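Beta-lactamase (Serratia marcescens, PDB 5GWA) probably hydrolyses the ring amide of beta-lactam antibiotics, giving resistance to them, and is seen here with the inhibitor avibactam covalently bound. Local coordinates at residues 43-46 / 47-51; 115-118 / 119-122; 143-146 / 147-151; 153-156 / 157-160. One frame throughout, in Å; residues are numbered along the deposited sequence.

Contact 1: 43-46 / 47-51; sequences YPMQ and STYKF. With NXL ((2S,5R)-1-formyl-5-[(sulfooxy)amino]piperidine-2-carboxamide), chain B.
Met45 and Gln46 meet Thr48 and Tyr49 around a tight turn that leads into a helix. The carbonyl of Met45 takes two donors from one residue. Thr48 OG1 lies 2.7 Å from Met45 O, and Thr48 N lies 3.1 Å from the same oxygen. Both come from the same face of the carbonyl plane, and the amide stands well above it. Thr48 chi1 of 64° sets OG1 between its own N and carbonyl carbon, which turns the hydroxyl back to Met45. The next carbonyl accepts an almost straight bond, Tyr49 N to Gln46 O at 3.3 Å. That oxygen also lies 3.2 Å from Tyr49 CD1, oblique to the ring. The Met45 side chain crosses that of Tyr49 at about a right angle. Its chain bends at chi3, and CE rests 3.8 Å from Tyr49 CB. The turn presents Ser47 in the 3-10 segment that leads into helix 49-63. This is the SxxK element of class A beta-lactamases, with Ser47 and Lys50 one helical turn apart. Ser47 OG is bonded to the inhibitor carbon CAN at 1.4 Å, a carbamoyl link. Ser47 N gives a weak bond of 2.7 Å to the carbamoyl oxygen OAC, consistent with the oxyanion hole of this family. The extended Lys50 chain brings NZ to 3.2 Å from Ser47 OG, a hydrogen bond. Ser111 OG and Asn113 OD1 also bind Lys50 NZ. Gln46 flanks OAC with its CB, and its NE2 binds Gln157 OE1. Thr48 packs against Asn231 and Ile233 of strand 227-237.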
loop_
_atom_site.group_PDB
_atom_site.type_symbol
_atom_site.label_atom_id
_atom_site.label_comp_id
_atom_site.label_asym_id
_atom_site.label_seq_id
_atom_site.Cartn_x
_atom_site.Cartn_y
_atom_site.Cartn_z
ATOM N N TYR A 43 9.517 21.391 0.422
ATOM C CA TYR A 43 9.352 20.102 1.037
ATOM C C TYR A 43 8.421 19.243 0.197
ATOM O O TYR A 43 7.415 19.706 -0.274
ATOM C CB TYR A 43 8.718 20.336 2.412
ATOM C CG TYR A 43 9.638 21.069 3.353
ATOM C CD1 TYR A 43 10.530 20.380 4.138
ATOM C CD2 TYR A 43 9.626 22.439 3.440
ATOM C CE1 TYR A 43 11.441 21.044 4.923
ATOM C CE2 TYR A 43 10.533 23.126 4.215
ATOM C CZ TYR A 43 11.430 22.418 4.974
ATOM O OH TYR A 43 12.322 23.086 5.781
ATOM N N PRO A 44 8.727 17.957 0.061
ATOM C CA PRO A 44 7.844 17.089 -0.666
ATOM C C PRO A 44 6.579 16.819 0.133
ATOM O O PRO A 44 6.648 16.503 1.325
ATOM C CB PRO A 44 8.687 15.832 -0.870
ATOM C CG PRO A 44 9.668 15.855 0.250
ATOM C CD PRO A 44 9.968 17.294 0.490
ATOM N N MET A 45 5.445 17.011 -0.513
ATOM C CA MET A 45 4.152 16.945 0.185
ATOM C C MET A 45 3.691 15.503 0.493
ATOM O O MET A 45 2.957 15.287 1.483
ATOM C CB MET A 45 3.069 17.661 -0.618
ATOM C CG MET A 45 3.219 19.146 -0.602
ATOM S SD MET A 45 1.817 20.009 -1.308
ATOM C CE MET A 45 2.103 19.783 -3.051
ATOM N N GLN A 46 4.016 14.564 -0.399
ATOM C CA GLN A 46 3.424 13.218 -0.473
ATOM C C GLN A 46 1.920 13.348 -0.268
ATOM O O GLN A 46 1.316 14.245 -0.869
ATOM C CB GLN A 46 4.070 12.307 0.529
ATOM C CG GLN A 46 5.394 11.748 0.088
ATOM C CD GLN A 46 5.263 10.741 -1.028
ATOM O OE1 GLN A 46 4.166 10.395 -1.460
ATOM N NE2 GLN A 46 6.423 10.289 -1.554
ATOM N N SER A 47 1.332 12.571 0.623
ATOM C CA SER A 47 -0.126 12.464 0.661
ATOM C C SER A 47 -0.814 13.713 1.197
ATOM O O SER A 47 -2.038 13.819 1.040
ATOM C CB SER A 47 -0.614 11.282 1.493
ATOM O OG SER A 47 -0.362 10.017 0.874
ATOM N N THR A 48 -0.071 14.688 1.732
ATOM C CA THR A 48 -0.706 15.891 2.235
ATOM C C THR A 48 -1.389 16.673 1.116
ATOM O O THR A 48 -2.381 17.328 1.378
ATOM C CB THR A 48 0.235 16.827 3.019
ATOM O OG1 THR A 48 1.250 17.321 2.149
ATOM C CG2 THR A 48 0.850 16.083 4.222
ATOM N N TYR A 49 -0.986 16.451 -0.131
ATOM C CA TYR A 49 -1.636 17.151 -1.220
ATOM C C TYR A 49 -3.009 16.664 -1.559
ATOM O O TYR A 49 -3.711 17.295 -2.380
ATOM C CB TYR A 49 -0.729 17.297 -2.427
ATOM C CG TYR A 49 -0.689 16.140 -3.415
ATOM C CD1 TYR A 49 -0.965 14.826 -3.027
ATOM C CD2 TYR A 49 -0.228 16.351 -4.724
ATOM C CE1 TYR A 49 -0.858 13.779 -3.937
ATOM C CE2 TYR A 49 -0.147 15.311 -5.640
ATOM C CZ TYR A 49 -0.416 14.012 -5.226
ATOM O OH TYR A 49 -0.289 12.952 -6.127
ATOM N N LYS A 50 -3.463 15.618 -0.900
ATOM C CA LYS A 50 -4.840 15.142 -1.081
ATOM C C LYS A 50 -5.820 16.139 -0.451
ATOM O O LYS A 50 -7.013 16.139 -0.783
ATOM C CB LYS A 50 -5.022 13.741 -0.507
ATOM C CG LYS A 50 -4.220 12.699 -1.292
ATOM C CD LYS A 50 -4.086 11.387 -0.533
ATOM C CE LYS A 50 -3.154 10.450 -1.271
ATOM N NZ LYS A 50 -3.069 9.128 -0.606
ATOM N N PHE A 51 -5.357 16.929 0.510
ATOM C CA PHE A 51 -6.165 18.060 1.001
ATOM C C PHE A 51 -6.486 19.015 -0.132
ATOM O O PHE A 51 -7.659 19.368 -0.377
ATOM C CB PHE A 51 -5.424 18.763 2.160
ATOM C CG PHE A 51 -6.038 20.079 2.566
ATOM C CD1 PHE A 51 -7.306 20.104 3.118
ATOM C CD2 PHE A 51 -5.349 21.260 2.409
ATOM C CE1 PHE A 51 -7.876 21.291 3.530
ATOM C CE2 PHE A 51 -5.937 22.466 2.781
ATOM C CZ PHE A 51 -7.205 22.466 3.351
HETATM O OAC NXL B . 1.766 10.089 1.681
HETATM C CAN NXL B . 0.827 9.389 1.319
HETATM N N NXL B . 0.883 8.149 1.121
HETATM C CAJ NXL B . -0.317 7.349 0.999
HETATM C CA NXL B . 2.170 7.470 1.183
HETATM C C NXL B . 2.640 6.874 -0.099
HETATM O O NXL B . 1.927 6.829 -1.085
HETATM N NAA NXL B . 3.832 6.273 -0.035
HETATM C CB NXL B . 2.112 6.415 2.257
HETATM C CAH NXL B . 0.871 5.558 2.183
HETATM C CAO NXL B . -0.399 6.398 2.169
HETATM N NAK NXL B . -0.741 7.111 3.417
HETATM O OAL NXL B . 0.251 7.355 4.247
HETATM S SAR NXL B . 0.019 8.521 5.215
HETATM O OAD NXL B . -0.430 7.879 6.410
HETATM O OAE NXL B . 1.165 9.253 5.626
HETATM O OAG NXL B . -0.834 9.595 4.330
#

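Contact 2: 115-118 / 119-122; sequences GCDI and LFRF
Cys116 holds SG opposite its own backbone N, with chi1 173°, and this sends the sulfur along the helix to the Phe120 ring. SG is 3.5 Å from Phe120 CE2 and 4.6 Å from the ring centroid. It approaches obliquely, a Cys sulfur-aromatic contact. Arg121 curls back instead of reaching out. A bend at chi3 of -68° lays its guanidinium over the previous turn, with Asp117 O 3.5 Å above the middle of the guanidinium plane. Ile118 N lies over the same face. The backbone between these residues is regular helix 113-123, with four bonds from Leu119, Phe120, Arg121 and Phe122 to the carbonyls four places earlier. This helix begins at Asn113, the last residue of what fits the SDN element of class A beta-lactamases. Asp117 OD1 sits at the edge of the Phe120 ring, 3.9 Å from CD2, with the carboxylate turned about 51° from the ring. Leu119 packs on helix 100-109, while Cys116 and Phe120 touch helix 49-63. Arg121 lies on the solvent side. A water joins the charged pair: it donates to Asp117 OD2 at 2.7 Å and accepts from Arg121 NH1 at 3.0 Å. It lies at the edge of the guanidinium, in its plane. OD2 and NH1 are 4.9 Å apart with no direct salt bridge, so any attraction is probably weakened by distance and water. The main partners of the buried Asp117 are amides: OD1 accepts from Glu147 N and OD2 from Glu148 N. The start of helix 147-151 should therefore stabilise a negative carboxylate here.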
loop_
_atom_site.group_PDB
_atom_site.type_symbol
_atom_site.label_atom_id
_atom_site.label_comp_id
_atom_site.label_asym_id
_atom_site.label_seq_id
_atom_site.Cartn_x
_atom_site.Cartn_y
_atom_site.Cartn_z
ATOM N N GLY A 115 -7.963 6.243 -4.780
ATOM C CA GLY A 115 -9.009 7.268 -4.693
ATOM C C GLY A 115 -8.460 8.629 -5.095
ATOM O O GLY A 115 -9.098 9.412 -5.843
ATOM N N CYS A 116 -7.236 8.920 -4.684
ATOM C CA CYS A 116 -6.557 10.149 -5.053
ATOM C C CYS A 116 -6.499 10.292 -6.590
ATOM O O CYS A 116 -6.932 11.289 -7.166
ATOM C CB CYS A 116 -5.152 10.151 -4.461
ATOM S SG CYS A 116 -4.094 11.507 -4.986
ATOM N N ASP A 117 -6.015 9.270 -7.256
ATOM C CA ASP A 117 -5.837 9.352 -8.689
ATOM C C ASP A 117 -7.143 9.309 -9.453
ATOM O O ASP A 117 -7.263 9.991 -10.476
ATOM C CB ASP A 117 -4.828 8.305 -9.173
ATOM C CG ASP A 117 -3.399 8.626 -8.747
ATOM O OD1 ASP A 117 -3.112 9.655 -8.069
ATOM O OD2 ASP A 117 -2.528 7.818 -9.099
ATOM N N ILE A 118 -8.136 8.595 -8.938
ATOM C CA ILE A 118 -9.512 8.630 -9.502
ATOM C C ILE A 118 -10.063 10.068 -9.465
ATOM O O ILE A 118 -10.565 10.603 -10.469
ATOM C CB ILE A 118 -10.455 7.696 -8.705
ATOM C CG1 ILE A 118 -10.139 6.228 -9.022
ATOM C CG2 ILE A 118 -11.909 7.994 -9.020
ATOM C CD1 ILE A 118 -10.730 5.279 -8.022
ATOM N N LEU A 119 -9.802 10.755 -8.365
ATOM C CA LEU A 119 -10.256 12.130 -8.207
ATOM C C LEU A 119 -9.440 13.118 -9.045
ATOM O O LEU A 119 -10.030 14.070 -9.579
ATOM C CB LEU A 119 -10.276 12.517 -6.712
ATOM C CG LEU A 119 -11.323 11.789 -5.846
ATOM C CD1 LEU A 119 -11.150 12.125 -4.384
ATOM C CD2 LEU A 119 -12.763 12.058 -6.294
ATOM N N PHE A 120 -8.130 12.933 -9.191
ATOM C CA PHE A 120 -7.326 13.741 -10.136
ATOM C C PHE A 120 -7.904 13.622 -11.535
ATOM O O PHE A 120 -8.141 14.631 -12.210
ATOM C CB PHE A 120 -5.847 13.347 -10.140
ATOM C CG PHE A 120 -5.007 14.091 -9.147
ATOM C CD1 PHE A 120 -4.899 15.460 -9.185
ATOM C CD2 PHE A 120 -4.302 13.390 -8.179
ATOM C CE1 PHE A 120 -4.150 16.134 -8.244
ATOM C CE2 PHE A 120 -3.419 14.045 -7.344
ATOM C CZ PHE A 120 -3.372 15.407 -7.336
ATOM N N ARG A 121 -8.278 12.414 -11.922
ATOM C CA ARG A 121 -8.879 12.241 -13.252
ATOM C C ARG A 121 -10.224 12.934 -13.387
ATOM O O ARG A 121 -10.444 13.670 -14.397
ATOM C CB ARG A 121 -8.916 10.772 -13.641
ATOM C CG ARG A 121 -7.515 10.273 -14.013
ATOM C CD ARG A 121 -7.492 8.866 -14.606
ATOM N NE ARG A 121 -7.864 7.851 -13.620
ATOM C CZ ARG A 121 -7.021 7.284 -12.762
ATOM N NH1 ARG A 121 -5.741 7.625 -12.765
ATOM N NH2 ARG A 121 -7.451 6.330 -11.940
ATOM N N PHE A 122 -11.063 12.814 -12.368
ATOM C CA PHE A 122 -12.371 13.486 -12.336
ATOM C C PHE A 122 -12.238 15.001 -12.452
ATOM O O PHE A 122 -12.938 15.638 -13.248
ATOM C CB PHE A 122 -13.143 13.110 -11.074
ATOM C CG PHE A 122 -14.390 13.905 -10.893
ATOM C CD1 PHE A 122 -15.474 13.715 -11.740
ATOM C CD2 PHE A 122 -14.410 14.959 -10.026
ATOM C CE1 PHE A 122 -16.571 14.543 -11.663
ATOM C CE2 PHE A 122 -15.509 15.765 -9.906
ATOM C CZ PHE A 122 -16.601 15.550 -10.735
HETATM O O HOH W 1 -3.385 6.508 -11.353
#

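Contact 3: 143-146 / 147-151; sequences IKAT and EEEMH. With NA (sodium ion), chain Q; NXL ((2S,5R)-1-formyl-5-[(sulfooxy)amino]piperidine-2-carboxamide), chain B.
Thr146 and Glu149 form a capping box at the start of helix 147-151, in the omega loop of the class A fold. Each side chain caps the other residue's amide. Thr146 chi1 of 61° places OG1 at the N-terminal end of the helix, where it accepts from Glu149 N at 3.1 Å. Glu149 runs extended beyond CG and crosses Thr146 at a slant. Its OE1 takes Thr146 N at 2.9 Å in a nearly straight bond, on the anti side of the carboxylate and 23° out of its plane. A water also donates to Glu149 OE1 and to Lys144 O. A second water links Thr146 OG1 with Glu148 OE1. Met150 packs on Ala145, with CG 4.1 Å from Ala145 CB, and its backbone N is bound to Thr146 O. Met150 O binds a sodium ion at 2.7 Å. Glu147 bends at chi2, which brings its carboxylate to the inhibitor pocket. By family precedent it is probably the glutamate that activates the hydrolytic water. Its carbonyl grips His151 twice. The ring ND1 donates at 2.7 Å from above the carbonyl plane. His151 N donates to the same oxygen; the ND1 bond helps hold the ring's rotation. Glu147 OE1 lies at the edge of the His151 ring, in its plane. The carboxamide oxygen O of the inhibitor lies 3.3 Å from Glu147 OE1 and 3.4 Å from His151 CE1.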
loop_
_atom_site.group_PDB
_atom_site.type_symbol
_atom_site.label_atom_id
_atom_site.label_comp_id
_atom_site.label_asym_id
_atom_site.label_seq_id
_atom_site.Cartn_x
_atom_site.Cartn_y
_atom_site.Cartn_z
ATOM N N ILE A 143 1.886 21.387 -7.687
ATOM C CA ILE A 143 1.201 20.097 -7.854
ATOM C C ILE A 143 1.412 19.641 -9.291
ATOM O O ILE A 143 0.846 20.237 -10.240
ATOM C CB ILE A 143 -0.277 20.184 -7.442
ATOM C CG1 ILE A 143 -0.382 20.533 -5.945
ATOM C CG2 ILE A 143 -1.059 18.920 -7.803
ATOM C CD1 ILE A 143 -1.736 20.985 -5.463
ATOM N N LYS A 144 2.151 18.540 -9.427
ATOM C CA LYS A 144 2.651 18.100 -10.721
ATOM C C LYS A 144 2.403 16.624 -11.026
ATOM O O LYS A 144 2.549 16.217 -12.166
ATOM C CB LYS A 144 4.119 18.412 -10.810
ATOM C CG LYS A 144 4.426 19.902 -10.761
ATOM C CD LYS A 144 3.959 20.666 -11.970
ATOM C CE LYS A 144 4.010 22.167 -11.678
ATOM N NZ LYS A 144 3.759 22.963 -12.909
ATOM N N ALA A 145 2.308 15.790 -9.999
ATOM C CA ALA A 145 2.358 14.341 -10.254
ATOM C C ALA A 145 1.293 13.630 -9.447
ATOM O O ALA A 145 1.093 13.908 -8.282
ATOM C CB ALA A 145 3.690 13.763 -9.877
ATOM N N THR A 146 0.681 12.648 -10.065
ATOM C CA THR A 146 -0.305 11.803 -9.406
ATOM C C THR A 146 0.417 10.792 -8.521
ATOM O O THR A 146 1.639 10.717 -8.523
ATOM C CB THR A 146 -1.118 10.998 -10.426
ATOM O OG1 THR A 146 -0.227 10.158 -11.167
ATOM C CG2 THR A 146 -1.885 11.901 -11.374
ATOM N N GLU A 147 -0.341 10.014 -7.762
ATOM C CA GLU A 147 0.283 8.979 -6.958
ATOM C C GLU A 147 0.956 7.936 -7.819
ATOM O O GLU A 147 2.072 7.519 -7.502
ATOM C CB GLU A 147 -0.733 8.325 -6.003
ATOM C CG GLU A 147 -1.083 9.242 -4.836
ATOM C CD GLU A 147 0.004 9.372 -3.796
ATOM O OE1 GLU A 147 0.948 8.539 -3.780
ATOM O OE2 GLU A 147 -0.084 10.252 -2.890
ATOM N N GLU A 148 0.312 7.533 -8.891
ATOM C CA GLU A 148 0.918 6.539 -9.799
ATOM C C GLU A 148 2.235 7.056 -10.352
ATOM O O GLU A 148 3.240 6.344 -10.338
ATOM C CB GLU A 148 -0.044 6.229 -10.903
ATOM C CG GLU A 148 0.519 5.367 -12.022
ATOM C CD GLU A 148 -0.519 5.071 -13.093
ATOM O OE1 GLU A 148 -1.566 5.754 -13.132
ATOM O OE2 GLU A 148 -0.260 4.192 -13.948
ATOM N N GLU A 149 2.246 8.334 -10.722
ATOM C CA GLU A 149 3.454 8.943 -11.239
ATOM C C GLU A 149 4.574 9.015 -10.193
ATOM O O GLU A 149 5.752 8.762 -10.484
ATOM C CB GLU A 149 3.127 10.328 -11.813
ATOM C CG GLU A 149 2.342 10.288 -13.095
ATOM C CD GLU A 149 1.935 11.647 -13.614
ATOM O OE1 GLU A 149 1.602 12.552 -12.816
ATOM O OE2 GLU A 149 1.712 11.760 -14.840
ATOM N N MET A 150 4.231 9.276 -8.932
ATOM C CA MET A 150 5.228 9.324 -7.877
ATOM C C MET A 150 5.846 7.945 -7.610
ATOM O O MET A 150 6.973 7.833 -7.154
ATOM C CB MET A 150 4.618 9.888 -6.576
ATOM C CG MET A 150 4.473 11.397 -6.604
ATOM S SD MET A 150 4.241 12.075 -4.955
ATOM C CE MET A 150 2.561 11.588 -4.688
ATOM N N HIS A 151 5.034 6.914 -7.729
ATOM C CA HIS A 151 5.501 5.549 -7.420
ATOM C C HIS A 151 6.414 5.010 -8.522
ATOM O O HIS A 151 7.042 3.959 -8.336
ATOM C CB HIS A 151 4.298 4.611 -7.220
ATOM C CG HIS A 151 3.627 4.775 -5.897
ATOM N ND1 HIS A 151 2.945 5.921 -5.533
ATOM C CD2 HIS A 151 3.527 3.927 -4.843
ATOM C CE1 HIS A 151 2.472 5.779 -4.306
ATOM N NE2 HIS A 151 2.826 4.580 -3.861
HETATM NA NA NA Q . 8.543 9.681 -5.888
HETATM O OAC NXL B . 1.766 10.089 1.681
HETATM C CAN NXL B . 0.827 9.389 1.319
HETATM N N NXL B . 0.883 8.149 1.121
HETATM C CAJ NXL B . -0.317 7.349 0.999
HETATM C CA NXL B . 2.170 7.470 1.183
HETATM C C NXL B . 2.640 6.874 -0.099
HETATM O O NXL B . 1.927 6.829 -1.085
HETATM N NAA NXL B . 3.832 6.273 -0.035
HETATM C CB NXL B . 2.112 6.415 2.257
HETATM C CAH NXL B . 0.871 5.558 2.183
HETATM C CAO NXL B . -0.399 6.398 2.169
HETATM N NAK NXL B . -0.741 7.111 3.417
HETATM O OAL NXL B . 0.251 7.355 4.247
HETATM S SAR NXL B . 0.019 8.521 5.215
HETATM O OAD NXL B . -0.430 7.879 6.410
HETATM O OAE NXL B . 1.165 9.253 5.626
HETATM O OAG NXL B . -0.834 9.595 4.330
HETATM O O HOH W 2 0.230 14.701 -13.916
HETATM O O HOH W 3 -1.370 8.917 -13.313
HETATM O O HOH W 4 7.504 8.493 -3.625
#

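Contact 4: 153-156 / 157-160; sequences AWNV and QYTN. With NA (sodium ion), chain Q.
Trp154 and Gln157, with Tyr158 and Thr159 beyond them, make a local contact of successive tight turns. The turns lie in the omega loop between helix 147-151 and strand 161-162. The backbone is helical in its angles but lacks regular helix bonding. Gln157 folds back over Trp154. Its NE2 stands 3.5 Å above the middle of the indole, with amide and ring planes 76° apart. The same NE2 donates to Trp154 O at 3.0 Å, an almost straight bond that lies close to the amide plane. Its OE1 accepts from Gln46 NE2. Gln157 chi1 of 64° starts this return, and the chain then runs extended. Trp154 O also binds the sodium ion at 2.9 Å, and Ala153 O binds it at 2.8 Å. A water and Met150 O complete the observed ligands, so the ion ties the turn to Met150 of helix 147-151. Tyr158 directs its edge to the five-membered ring of Trp154, an offset edge-to-face pair with planes at 63°. A water accepts from Trp154 NE1 at 2.9 Å and donates to Tyr158 OH. Further on, Thr159 OG1 binds Val156 O at 2.7 Å in the carbonyl plane, while Thr159 N reaches that oxygen from above the plane at 3.0 Å. Val156 packs on Ala145 and on Met150 of helix 147-151. Tyr158 OH binds Asp252 of strand 243-253. Trp154, Gln157 and Tyr158 all touch Ala228 of strand 227-237, and so the turns lie between that strand and helix 147-151.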
loop_
_atom_site.group_PDB
_atom_site.type_symbol
_atom_site.label_atom_id
_atom_site.label_comp_id
_atom_site.label_asym_id
_atom_site.label_seq_id
_atom_site.Cartn_x
_atom_site.Cartn_y
_atom_site.Cartn_z
ATOM N N ALA A 153 9.133 6.507 -9.751
ATOM C CA ALA A 153 10.507 6.929 -9.573
ATOM C C ALA A 153 10.713 7.822 -8.361
ATOM O O ALA A 153 9.944 8.746 -8.099
ATOM C CB ALA A 153 10.995 7.629 -10.833
ATOM N N TRP A 154 11.816 7.593 -7.673
ATOM C CA TRP A 154 12.089 8.224 -6.413
ATOM C C TRP A 154 11.989 9.733 -6.464
ATOM O O TRP A 154 11.394 10.318 -5.605
ATOM C CB TRP A 154 13.480 7.815 -5.929
ATOM C CG TRP A 154 13.911 8.510 -4.700
ATOM C CD1 TRP A 154 14.768 9.580 -4.621
ATOM C CD2 TRP A 154 13.505 8.231 -3.355
ATOM N NE1 TRP A 154 14.948 9.948 -3.323
ATOM C CE2 TRP A 154 14.168 9.153 -2.521
ATOM C CE3 TRP A 154 12.692 7.258 -2.765
ATOM C CZ2 TRP A 154 14.032 9.140 -1.137
ATOM C CZ3 TRP A 154 12.524 7.274 -1.390
ATOM C CH2 TRP A 154 13.203 8.203 -0.590
ATOM N N ASN A 155 12.497 10.389 -7.502
ATOM C CA ASN A 155 12.597 11.837 -7.527
ATOM C C ASN A 155 11.248 12.548 -7.752
ATOM O O ASN A 155 11.087 13.736 -7.461
ATOM C CB ASN A 155 13.584 12.241 -8.625
ATOM C CG ASN A 155 13.562 13.714 -8.902
ATOM O OD1 ASN A 155 13.999 14.518 -8.076
ATOM N ND2 ASN A 155 12.977 14.089 -10.030
ATOM N N VAL A 156 10.274 11.831 -8.303
ATOM C CA VAL A 156 9.049 12.488 -8.758
ATOM C C VAL A 156 8.297 13.167 -7.598
ATOM O O VAL A 156 7.692 14.236 -7.759
ATOM C CB VAL A 156 8.122 11.510 -9.485
ATOM C CG1 VAL A 156 6.825 12.198 -9.873
ATOM C CG2 VAL A 156 8.811 10.920 -10.718
ATOM N N GLN A 157 8.410 12.602 -6.407
ATOM C CA GLN A 157 7.794 13.216 -5.213
ATOM C C GLN A 157 8.237 14.654 -4.935
ATOM O O GLN A 157 7.498 15.427 -4.371
ATOM C CB GLN A 157 8.020 12.371 -3.948
ATOM C CG GLN A 157 9.479 12.233 -3.534
ATOM C CD GLN A 157 9.675 11.162 -2.494
ATOM O OE1 GLN A 157 9.136 11.258 -1.383
ATOM N NE2 GLN A 157 10.604 10.258 -2.762
ATOM N N TYR A 158 9.478 15.005 -5.289
ATOM C CA TYR A 158 9.960 16.331 -5.018
ATOM C C TYR A 158 9.303 17.375 -5.950
ATOM O O TYR A 158 9.378 18.580 -5.672
ATOM C CB TYR A 158 11.506 16.401 -5.082
ATOM C CG TYR A 158 12.203 15.594 -4.004
ATOM C CD1 TYR A 158 12.510 16.160 -2.781
ATOM C CD2 TYR A 158 12.565 14.281 -4.238
ATOM C CE1 TYR A 158 13.170 15.425 -1.790
ATOM C CE2 TYR A 158 13.203 13.537 -3.273
ATOM C CZ TYR A 158 13.482 14.116 -2.044
ATOM O OH TYR A 158 14.149 13.372 -1.106
ATOM N N THR A 159 8.661 16.927 -7.036
ATOM C CA THR A 159 7.944 17.868 -7.888
ATOM C C THR A 159 6.635 18.336 -7.296
ATOM O O THR A 159 6.059 19.336 -7.741
ATOM C CB THR A 159 7.707 17.340 -9.315
ATOM O OG1 THR A 159 6.768 16.256 -9.313
ATOM C CG2 THR A 159 8.996 16.872 -9.925
ATOM N N ASN A 160 6.125 17.578 -6.330
ATOM C CA ASN A 160 4.957 17.966 -5.559
ATOM C C ASN A 160 5.424 18.582 -4.240
ATOM O O ASN A 160 5.525 17.903 -3.218
ATOM C CB ASN A 160 4.089 16.762 -5.236
ATOM C CG ASN A 160 3.361 16.215 -6.427
ATOM O OD1 ASN A 160 2.903 16.952 -7.292
ATOM N ND2 ASN A 160 3.177 14.931 -6.446
HETATM NA NA NA Q . 8.543 9.681 -5.888
HETATM O O HOH W 5 16.452 12.227 -2.475
HETATM O O HOH W 4 7.504 8.493 -3.625
#

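How the contacts relate
Contacts 1 and 3 both touch the inhibitor, and their centres are about 10 Å apart. Tyr49 joins them, its OH 2.7 Å from Ala145 O, a probable hydrogen bond. Contact 2 touches both: Lys50 CE packs 3.8 Å from Cys116 CB, and the Asp117 side chain joins contact 2 to contact 3. Contacts 3 and 4 are successive parts of the omega loop and share the sodium ion and one of its waters. Asn160 closes the loop on itself, with OD1 2.8 Å from Lys144 N. It also meets contact 1, where Asn160 O is 2.8 Å from Met45 N. Contacts 2 and 4 do not touch; their nearest atoms are about 6 Å apart.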